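Local coordinates for protein golgin subfamily A member 4 (PDB 1UPT) that helps vesicle traffic at the Golgi, including transport from endosomes, and binds small GTPases, the part described here being its C-terminal GRIP domain, at residues Glu8-Val13 with Thr31-Phe36. Residues are numbered along the deposited sequence; the frame is centred on the assembly and turned at random.
Sequences EYLRKV and TTVLKF
With chi1 at 170°, Val33 sets CG1 anti to its backbone N and CG2 anti to its carbonyl carbon, and the fork that results serves two neighbours on helix 5-18. Val33 CG1 lies 3.8 Å from both CG and CD2 of Leu10, the two side chains running alongside one another in opposite senses. Val33 CG2 goes to Tyr9, whose ring is swung toward it because CG lies opposite the backbone N (chi1 -168°); this methyl meets the CD2-CE2 bond of Tyr9 at an oblique angle, 4.0 Å from each atom. Leu10 is itself divided: while CD2 keeps to Val33, Leu10 CD1 reaches Leu34 CD2 at 3.9 Å. Between these two segments the contact is purely apolar, one aromatic ring and three branched aliphatic side chains, all buried, with no hydrogen bond across.

Leu34 is where helical geometry stops. A Schellman motif closes helix 23-33, with Lys35 at positive phi as its C-prime residue, Phe36 N bonded to Thr31 O at 3.0 Å and Lys35 N to Thr32 O at 3.1 Å. The contact faces two partners: Tyr9 OH bonds an aromatic side chain of another protein's chain, on which Val33 also packs, while Arg11 NH1 and Leu34 O of the second GRIP subunit bond reciprocally and Leu10 packs on that subunit's Leu34. Within the all-helical GRIP domain the contact thus ties helix 5-18 to the C-terminal end of helix 23-33, Val13 extending the packing to Met26, Val29 and Ile30, and Thr31 and Phe36 resting on Thr41 and Ile44 of helix 38-57.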
ATOM      1  N   GLU B   8       0.460  -8.498   4.631  1.00 31.38           N
ATOM      2  CA  GLU B   8       1.306  -9.470   3.956  1.00 31.04           C
ATOM      3  C   GLU B   8       1.144  -9.374   2.435  1.00 28.59           C
ATOM      4  O   GLU B   8       2.115  -9.376   1.689  1.00 27.62           O
ATOM      5  CB  GLU B   8       0.946 -10.878   4.407  1.00 31.86           C
ATOM      6  CG  GLU B   8       1.993 -11.924   4.051  1.00 35.83           C
ATOM      7  CD  GLU B   8       1.730 -13.273   4.738  1.00 41.11           C
ATOM      8  OE1 GLU B   8       0.889 -13.343   5.687  1.00 43.62           O
ATOM      9  OE2 GLU B   8       2.383 -14.267   4.335  1.00 46.07           O
ATOM     10  N   TYR B   9      -0.098  -9.258   1.998  1.00 27.77           N
ATOM     11  CA  TYR B   9      -0.396  -9.170   0.573  1.00 26.44           C
ATOM     12  C   TYR B   9       0.219  -7.896   0.017  1.00 25.79           C
ATOM     13  O   TYR B   9       0.923  -7.928  -0.967  1.00 25.06           O
ATOM     14  CB  TYR B   9      -1.909  -9.193   0.355  1.00 27.12           C
ATOM     15  CG  TYR B   9      -2.282  -9.404  -1.077  1.00 26.29           C
ATOM     16  CD1 TYR B   9      -2.561 -10.661  -1.555  1.00 27.77           C
ATOM     17  CD2 TYR B   9      -2.301  -8.353  -1.956  1.00 29.75           C
ATOM     18  CE1 TYR B   9      -2.916 -10.869  -2.891  1.00 30.54           C
ATOM     19  CE2 TYR B   9      -2.638  -8.549  -3.304  1.00 29.98           C
ATOM     20  CZ  TYR B   9      -2.924  -9.796  -3.759  1.00 29.86           C
ATOM     21  OH  TYR B   9      -3.249  -9.985  -5.066  1.00 31.43           O
ATOM     22  N   LEU B  10      -0.018  -6.783   0.691  1.00 25.79           N
ATOM     23  CA  LEU B  10       0.484  -5.473   0.268  1.00 25.76           C
ATOM     24  C   LEU B  10       1.998  -5.378   0.229  1.00 25.66           C
ATOM     25  O   LEU B  10       2.528  -4.661  -0.616  1.00 26.26           O
ATOM     26  CB  LEU B  10      -0.064  -4.342   1.158  1.00 26.02           C
ATOM     27  CG  LEU B  10      -1.389  -3.655   0.807  1.00 27.74           C
ATOM     28  CD1 LEU B  10      -1.585  -2.492   1.723  1.00 29.43           C
ATOM     29  CD2 LEU B  10      -1.393  -3.159  -0.631  1.00 27.64           C
ATOM     30  N   ARG B  11       2.701  -6.084   1.117  1.00 25.46           N
ATOM     31  CA  ARG B  11       4.168  -6.090   1.111  1.00 26.66           C
ATOM     32  C   ARG B  11       4.755  -6.770  -0.110  1.00 26.48           C
ATOM     33  O   ARG B  11       5.725  -6.288  -0.691  1.00 26.92           O
ATOM     34  CB  ARG B  11       4.733  -6.776   2.379  1.00 26.40           C
ATOM     35  CG  ARG B  11       4.734  -5.910   3.626  1.00 28.12           C
ATOM     36  CD  ARG B  11       5.673  -6.438   4.737  1.00 31.63           C
ATOM     37  NE  ARG B  11       5.196  -7.718   5.264  1.00 30.96           N
ATOM     38  CZ  ARG B  11       4.320  -7.866   6.249  1.00 32.59           C
ATOM     39  NH1 ARG B  11       3.782  -6.817   6.849  1.00 31.33           N
ATOM     40  NH2 ARG B  11       3.955  -9.090   6.622  1.00 34.47           N
ATOM     41  N   LYS B  12       4.170  -7.894  -0.495  1.00 26.66           N
ATOM     42  CA  LYS B  12       4.575  -8.611  -1.697  1.00 27.39           C
ATOM     43  C   LYS B  12       4.376  -7.716  -2.928  1.00 26.42           C
ATOM     44  O   LYS B  12       5.268  -7.562  -3.759  1.00 25.89           O
ATOM     45  CB  LYS B  12       3.744  -9.895  -1.814  1.00 28.41           C
ATOM     46  CG  LYS B  12       3.858 -10.611  -3.150  1.00 31.90           C
ATOM     47  CD  LYS B  12       4.923 -11.710  -3.142  1.00 35.50           C
ATOM     48  CE  LYS B  12       5.475 -11.924  -4.545  1.00 37.56           C
ATOM     49  NZ  LYS B  12       6.569 -12.910  -4.542  1.00 40.45           N
ATOM     50  N   VAL B  13       3.206  -7.102  -2.999  1.00 25.21           N
ATOM     51  CA  VAL B  13       2.819  -6.283  -4.141  1.00 25.38           C
ATOM     52  C   VAL B  13       3.616  -4.965  -4.172  1.00 24.45           C
ATOM     53  O   VAL B  13       4.079  -4.521  -5.220  1.00 24.14           O
ATOM     54  CB  VAL B  13       1.307  -6.042  -4.066  1.00 25.26           C
ATOM     55  CG1 VAL B  13       0.877  -4.952  -4.978  1.00 27.49           C
ATOM     56  CG2 VAL B  13       0.582  -7.329  -4.346  1.00 26.82           C
ATOM     57  N   THR B  31      -4.169  -0.054  -5.725  1.00 20.42           N
ATOM     58  CA  THR B  31      -5.330   0.830  -5.661  1.00 20.59           C
ATOM     59  C   THR B  31      -6.650   0.085  -5.346  1.00 20.99           C
ATOM     60  O   THR B  31      -7.545   0.682  -4.738  1.00 20.68           O
ATOM     61  CB  THR B  31      -5.468   1.714  -6.904  1.00 20.26           C
ATOM     62  OG1 THR B  31      -5.464   0.909  -8.089  1.00 19.82           O
ATOM     63  CG2 THR B  31      -4.251   2.623  -7.046  1.00 20.17           C
ATOM     64  N   THR B  32      -6.734  -1.191  -5.723  1.00 19.91           N
ATOM     65  CA  THR B  32      -7.881  -2.053  -5.384  1.00 20.84           C
ATOM     66  C   THR B  32      -7.871  -2.497  -3.921  1.00 20.94           C
ATOM     67  O   THR B  32      -8.885  -2.350  -3.216  1.00 22.04           O
ATOM     68  CB  THR B  32      -7.898  -3.292  -6.298  1.00 20.94           C
ATOM     69  OG1 THR B  32      -8.081  -2.888  -7.660  1.00 21.19           O
ATOM     70  CG2 THR B  32      -9.119  -4.217  -6.031  1.00 21.97           C
ATOM     71  N   VAL B  33      -6.738  -3.020  -3.468  1.00 20.75           N
ATOM     72  CA  VAL B  33      -6.592  -3.495  -2.086  1.00 21.85           C
ATOM     73  C   VAL B  33      -6.939  -2.374  -1.097  1.00 21.76           C
ATOM     74  O   VAL B  33      -7.663  -2.604  -0.127  1.00 21.97           O
ATOM     75  CB  VAL B  33      -5.162  -4.018  -1.777  1.00 21.26           C
ATOM     76  CG1 VAL B  33      -4.979  -4.274  -0.264  1.00 23.76           C
ATOM     77  CG2 VAL B  33      -4.831  -5.276  -2.573  1.00 22.94           C
ATOM     78  N   LEU B  34      -6.447  -1.168  -1.355  1.00 22.05           N
ATOM     79  CA  LEU B  34      -6.634  -0.034  -0.453  1.00 22.79           C
ATOM     80  C   LEU B  34      -7.882   0.788  -0.752  1.00 23.76           C
ATOM     81  O   LEU B  34      -8.072   1.838  -0.178  1.00 22.40           O
ATOM     82  CB  LEU B  34      -5.381   0.854  -0.468  1.00 23.28           C
ATOM     83  CG  LEU B  34      -4.164   0.262   0.260  1.00 24.43           C
ATOM     84  CD1 LEU B  34      -2.924   1.021  -0.125  1.00 24.52           C
ATOM     85  CD2 LEU B  34      -4.352   0.267   1.786  1.00 24.77           C
ATOM     86  N   LYS B  35      -8.722   0.315  -1.675  1.00 24.72           N
ATOM     87  CA  LYS B  35     -10.031   0.925  -1.916  1.00 25.75           C
ATOM     88  C   LYS B  35      -9.976   2.414  -2.281  1.00 25.46           C
ATOM     89  O   LYS B  35     -10.751   3.227  -1.762  1.00 23.21           O
ATOM     90  CB  LYS B  35     -10.919   0.716  -0.696  1.00 27.21           C
ATOM     91  CG  LYS B  35     -10.747  -0.647  -0.032  1.00 30.14           C
ATOM     92  CD  LYS B  35     -11.939  -1.530  -0.195  1.00 35.91           C
ATOM     93  CE  LYS B  35     -11.985  -2.603   0.898  1.00 37.86           C
ATOM     94  NZ  LYS B  35     -12.515  -3.870   0.366  1.00 39.73           N
ATOM     95  N   PHE B  36      -9.072   2.744  -3.193  1.00 25.87           N
ATOM     96  CA  PHE B  36      -8.921   4.102  -3.707  1.00 27.65           C
ATOM     97  C   PHE B  36     -10.175   4.439  -4.498  1.00 28.10           C
ATOM     98  O   PHE B  36     -10.753   3.541  -5.123  1.00 27.69           O
ATOM     99  CB  PHE B  36      -7.756   4.212  -4.712  1.00 27.21           C
ATOM    100  CG  PHE B  36      -6.413   4.472  -4.104  1.00 26.85           C
ATOM    101  CD1 PHE B  36      -5.845   3.560  -3.225  1.00 24.36           C
ATOM    102  CD2 PHE B  36      -5.656   5.567  -4.508  1.00 28.17           C
ATOM    103  CE1 PHE B  36      -4.593   3.767  -2.695  1.00 26.81           C
ATOM    104  CE2 PHE B  36      -4.399   5.786  -3.981  1.00 28.72           C
ATOM    105  CZ  PHE B  36      -3.862   4.879  -3.063  1.00 27.50           C
TER